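Local coordinates for USG-1 protein homolog (PDB 2HJS), which is of unproven function but, as a member of the aspartate-semialdehyde dehydrogenase family, probably binds NAD and acts on an aldehyde or oxo group, and forms a dimer, at residues A158-S163 against F244-S249; F197-Q202 against T236-P241. All blocks are in the same frame, centred on the assembly; numbering follows the deposited sequence.

Interaction 1: A158-S163 against F244-S249; sequences ACLSVS and FGDSLS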
# COMPACT_ATOMS: atom_id res chain seq x y z
N ALA A 158 -0.65 -3.64 4.93
CA ALA A 158 0.29 -4.61 4.41
C ALA A 158 0.09 -4.77 2.92
O ALA A 158 -1.02 -5.07 2.47
CB ALA A 158 0.09 -5.96 5.12
N CYS A 159 1.14 -4.55 2.14
CA CYS A 159 1.10 -4.76 0.69
C CYS A 159 1.74 -6.08 0.37
O CYS A 159 2.97 -6.25 0.51
CB CYS A 159 1.81 -3.63 -0.04
SG CYS A 159 1.03 -2.01 0.31
N LEU A 160 0.91 -7.04 -0.01
CA LEU A 160 1.32 -8.42 -0.16
C LEU A 160 1.70 -8.69 -1.62
O LEU A 160 1.02 -8.22 -2.52
CB LEU A 160 0.18 -9.36 0.26
CG LEU A 160 0.09 -9.80 1.73
CD1 LEU A 160 0.04 -8.67 2.66
CD2 LEU A 160 -1.13 -10.72 1.99
N SER A 161 2.78 -9.43 -1.83
CA SER A 161 3.15 -9.91 -3.16
C SER A 161 2.28 -11.10 -3.56
O SER A 161 1.64 -11.72 -2.69
CB SER A 161 4.60 -10.37 -3.13
OG SER A 161 4.72 -11.55 -2.35
N VAL A 162 2.25 -11.45 -4.84
CA VAL A 162 1.46 -12.60 -5.30
C VAL A 162 1.95 -13.96 -4.80
O VAL A 162 1.20 -14.93 -4.84
CB VAL A 162 1.29 -12.65 -6.84
CG1 VAL A 162 0.40 -11.51 -7.30
CG2 VAL A 162 2.64 -12.67 -7.57
N SER A 163 3.22 -14.04 -4.37
CA SER A 163 3.73 -15.29 -3.78
C SER A 163 2.95 -15.65 -2.51
O SER A 163 2.98 -16.78 -2.08
CB SER A 163 5.22 -15.20 -3.47
OG SER A 163 5.44 -14.25 -2.44
N PHE A 244 7.47 -11.30 -5.03
CA PHE A 244 7.95 -11.83 -3.76
C PHE A 244 8.14 -10.73 -2.70
O PHE A 244 8.56 -9.60 -3.05
CB PHE A 244 9.29 -12.54 -3.99
CG PHE A 244 9.25 -13.61 -5.04
CD1 PHE A 244 9.91 -13.44 -6.25
CD2 PHE A 244 8.56 -14.80 -4.81
CE1 PHE A 244 9.87 -14.43 -7.24
CE2 PHE A 244 8.53 -15.82 -5.80
CZ PHE A 244 9.17 -15.63 -7.00
N GLY A 245 7.84 -11.04 -1.44
CA GLY A 245 8.14 -10.16 -0.30
C GLY A 245 6.93 -9.43 0.25
O GLY A 245 6.01 -9.09 -0.51
N ASP A 246 6.92 -9.20 1.56
CA ASP A 246 5.89 -8.35 2.19
C ASP A 246 6.44 -6.94 2.37
O ASP A 246 7.58 -6.81 2.77
CB ASP A 246 5.52 -8.89 3.58
CG ASP A 246 4.86 -10.25 3.52
OD1 ASP A 246 4.09 -10.54 2.56
OD2 ASP A 246 5.12 -11.02 4.46
N SER A 247 5.64 -5.92 2.06
CA SER A 247 5.98 -4.52 2.31
C SER A 247 4.94 -3.93 3.29
O SER A 247 3.77 -3.85 2.96
CB SER A 247 5.97 -3.72 1.00
OG SER A 247 6.84 -4.31 0.03
N LEU A 248 5.37 -3.52 4.48
CA LEU A 248 4.43 -3.11 5.51
C LEU A 248 4.60 -1.64 5.86
O LEU A 248 5.72 -1.19 6.07
CB LEU A 248 4.61 -3.93 6.79
CG LEU A 248 4.76 -5.46 6.67
CD1 LEU A 248 4.89 -6.08 8.06
CD2 LEU A 248 3.57 -6.06 5.92
N SER A 249 3.49 -0.90 5.93
CA SER A 249 3.51 0.46 6.43
C SER A 249 2.77 0.49 7.76
O SER A 249 1.59 0.19 7.86
CB SER A 249 2.88 1.41 5.41
OG SER A 249 2.81 2.70 5.98
O HOH W 1 5.44 -6.41 -1.12
O HOH W 2 3.84 -11.30 0.22
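Cys159 and Ser247 form an antiparallel hydrogen-bonded pair where strands 158-160 and 246-249 run 4.8 Å apart at 164°. Cys159 N donates to Ser247 O at 2.8 Å, and Ser247 N returns a bond to Cys159 O at 3.1 Å. Past this pair two waters bridge the chains. Water 1 donates to Cys159 O and Gly245 O and accepts from Ser247 OG, so Cys159 O is gripped by both an amide and a water. Water 2 donates to Asp246 OD1 over a notably short distance, also meets Ser161 OG, and gives Gly245 O a weak bond. With its OG between backbone N and carbonyl carbon (chi1 69°), Ser161 hydrogen-bonds Ser163 OG at 2.8 Å, while Ser161 CB lies 3.2 Å from Gly245 O. At the backbone angles of Gly245 a CB would collide with the carbonyl O of Phe244, which calls for glycine. Asn317 ties this end together, binding Ser163 OG and Gly245 N. Ser163 CB rests obliquely against the Phe244 ring, 3.6 Å from CD2. On one sheet face Ala158 CB packs on Leu248 CD2 at 3.6 Å, and the side chains of Leu160 and Asp246 run side by side over helix 133-145; on the other, Cys159 and Ser247 both pack on Leu199 of the second subunit. This antiparallel pairing inside a mixed sheet, with helix 133-145 against the face of Ala158, Leu160, Asp246 and Leu248 and the partner subunit against the other, is consistent with the dimerisation domain of the aspartate-semialdehyde dehydrogenase family.

Interaction 2: F197-Q202 against T236-P241; sequences FNLLAQ and TCIQAP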
# COMPACT_ATOMS: atom_id res chain seq x y z
N PHE A 197 -0.28 -4.82 -12.98
CA PHE A 197 -0.31 -3.36 -12.82
C PHE A 197 -1.55 -2.85 -12.03
O PHE A 197 -2.08 -1.78 -12.31
CB PHE A 197 -0.23 -2.68 -14.20
CG PHE A 197 0.92 -3.16 -15.05
CD1 PHE A 197 2.24 -2.89 -14.70
CD2 PHE A 197 0.66 -3.85 -16.23
CE1 PHE A 197 3.30 -3.31 -15.51
CE2 PHE A 197 1.72 -4.29 -17.06
CZ PHE A 197 3.04 -4.02 -16.69
N ASN A 198 -2.04 -3.64 -11.07
CA ASN A 198 -3.27 -3.28 -10.35
C ASN A 198 -3.07 -3.47 -8.86
O ASN A 198 -2.21 -4.23 -8.47
CB ASN A 198 -4.45 -4.14 -10.82
CG ASN A 198 -5.78 -3.42 -10.72
OD1 ASN A 198 -5.82 -2.24 -10.41
ND2 ASN A 198 -6.88 -4.12 -11.00
N LEU A 199 -3.83 -2.76 -8.03
CA LEU A 199 -3.79 -2.99 -6.58
C LEU A 199 -5.16 -3.49 -6.15
O LEU A 199 -6.17 -2.81 -6.40
CB LEU A 199 -3.40 -1.71 -5.81
CG LEU A 199 -1.92 -1.30 -5.94
CD1 LEU A 199 -1.76 0.18 -5.68
CD2 LEU A 199 -0.99 -2.10 -5.04
N LEU A 200 -5.21 -4.68 -5.55
CA LEU A 200 -6.50 -5.19 -5.09
C LEU A 200 -6.73 -4.74 -3.65
O LEU A 200 -5.82 -4.77 -2.84
CB LEU A 200 -6.59 -6.72 -5.20
CG LEU A 200 -6.09 -7.38 -6.49
CD1 LEU A 200 -6.41 -8.88 -6.45
CD2 LEU A 200 -6.71 -6.71 -7.72
N ALA A 201 -7.96 -4.33 -3.35
CA ALA A 201 -8.27 -3.79 -2.02
C ALA A 201 -8.17 -4.81 -0.88
O ALA A 201 -7.99 -4.43 0.27
CB ALA A 201 -9.68 -3.16 -2.03
N GLN A 202 -8.31 -6.10 -1.22
CA GLN A 202 -8.35 -7.17 -0.24
C GLN A 202 -7.69 -8.40 -0.85
O GLN A 202 -7.59 -8.51 -2.08
CB GLN A 202 -9.80 -7.53 0.15
CG GLN A 202 -10.61 -8.13 -0.97
CD GLN A 202 -12.11 -7.84 -0.82
OE1 GLN A 202 -12.51 -6.76 -0.39
NE2 GLN A 202 -12.93 -8.81 -1.16
N THR A 236 -5.10 -3.80 7.23
CA THR A 236 -5.55 -3.89 5.87
C THR A 236 -4.48 -4.64 5.07
O THR A 236 -3.31 -4.25 5.08
CB THR A 236 -5.75 -2.49 5.27
OG1 THR A 236 -6.62 -1.75 6.13
CG2 THR A 236 -6.37 -2.57 3.88
N CYS A 237 -4.89 -5.71 4.40
CA CYS A 237 -3.98 -6.38 3.46
C CYS A 237 -4.41 -6.14 2.03
O CYS A 237 -5.52 -6.50 1.62
CB CYS A 237 -3.87 -7.88 3.74
SG CYS A 237 -3.12 -8.19 5.34
N ILE A 238 -3.49 -5.56 1.27
CA ILE A 238 -3.71 -5.21 -0.12
C ILE A 238 -2.88 -6.16 -0.96
O ILE A 238 -1.81 -6.60 -0.53
CB ILE A 238 -3.24 -3.75 -0.32
CG1 ILE A 238 -4.23 -2.80 0.31
CG2 ILE A 238 -3.03 -3.38 -1.80
CD1 ILE A 238 -3.53 -1.47 0.63
N GLN A 239 -3.38 -6.49 -2.14
CA GLN A 239 -2.62 -7.33 -3.07
C GLN A 239 -1.88 -6.45 -4.09
O GLN A 239 -2.53 -5.75 -4.87
CB GLN A 239 -3.57 -8.25 -3.82
CG GLN A 239 -2.86 -9.21 -4.73
CD GLN A 239 -2.47 -10.42 -3.99
OE1 GLN A 239 -3.33 -11.26 -3.66
NE2 GLN A 239 -1.18 -10.54 -3.66
N ALA A 240 -0.55 -6.48 -4.09
CA ALA A 240 0.23 -5.63 -5.01
C ALA A 240 0.72 -6.45 -6.20
O ALA A 240 0.92 -7.67 -6.07
CB ALA A 240 1.43 -5.00 -4.27
N PRO A 241 0.92 -5.79 -7.37
CA PRO A 241 1.45 -6.59 -8.47
C PRO A 241 2.98 -6.76 -8.33
O PRO A 241 3.77 -6.19 -9.11
CB PRO A 241 1.07 -5.77 -9.70
CG PRO A 241 1.07 -4.31 -9.19
CD PRO A 241 0.70 -4.38 -7.74
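A single antiparallel beta bridge ties the loop between helices 167-181 and 213-225 to strand 233-239, one of the two outermost strands within this chain of the mixed sheet of the dimerisation domain. Leu200 and Gln239 make the bridge: Leu200 N donates to Gln239 O at 3.0 Å, and Gln239 N donates to Leu200 O at 3.1 Å. Both carbonyls also receive CA-H...O contacts, Gln239 O from Leu199 CA and Leu200 O from Ile238 CA. The side chains of the pair lie alongside each other, pointing the same way, with Leu200 CB 3.7 Å from Gln239 CB and the leucine CD1 reaching the glutamine CG. Gln239 sets CG opposite the backbone N (chi1 -176°), and a bend at chi2 (87°) carries NE2 to weak bonds with the carbonyls of Leu160 and Ser161. Leu199 uses one branch, CD2, for its apolar contacts, touching Ile238 CG2, Ala240 CB and Pro241 CD. The second subunit closes over the loop: its Thr283 and Val285 bind the amide of Asn198, its Arg298 reaches Ala201 O, and its Phe243 ring meets that of Phe197. Within the chain, Asn198 ND2 also bonds to Gln194 O, and Asn198 OD1 takes a weak bond from Leu199 N. The loop thus lies between its own sheet and the partner subunit. Beyond the bridge, Gln202 CA points its hydrogen at Cys237 O, while at the other end the Pro241 ring leans on the backbone, its CD 3.0 Å from Asn198 O.

Overall arrangement
Strand 151-160 joins the two contacts, pairing with 246-254 in interaction 1 and with 233-239, the strand that receives the loop of interaction 2. Their centres are 9 Å apart. Ala158 provides one direct link: its N lies 2.7 Å from Thr236 O and its O 2.8 Å from Ile238 N, both probable hydrogen bonds. Residues 197-202 and 236-241 both fall within the chain between 163 and 244. The dimer also joins the contacts, since Leu199 of each chain packs on Cys159 of the other. In interaction 1 the side chain of Phe244 is about 4 Å from a bound 1,4-diethylene dioxide (dioxane), probably carried over from crystallisation.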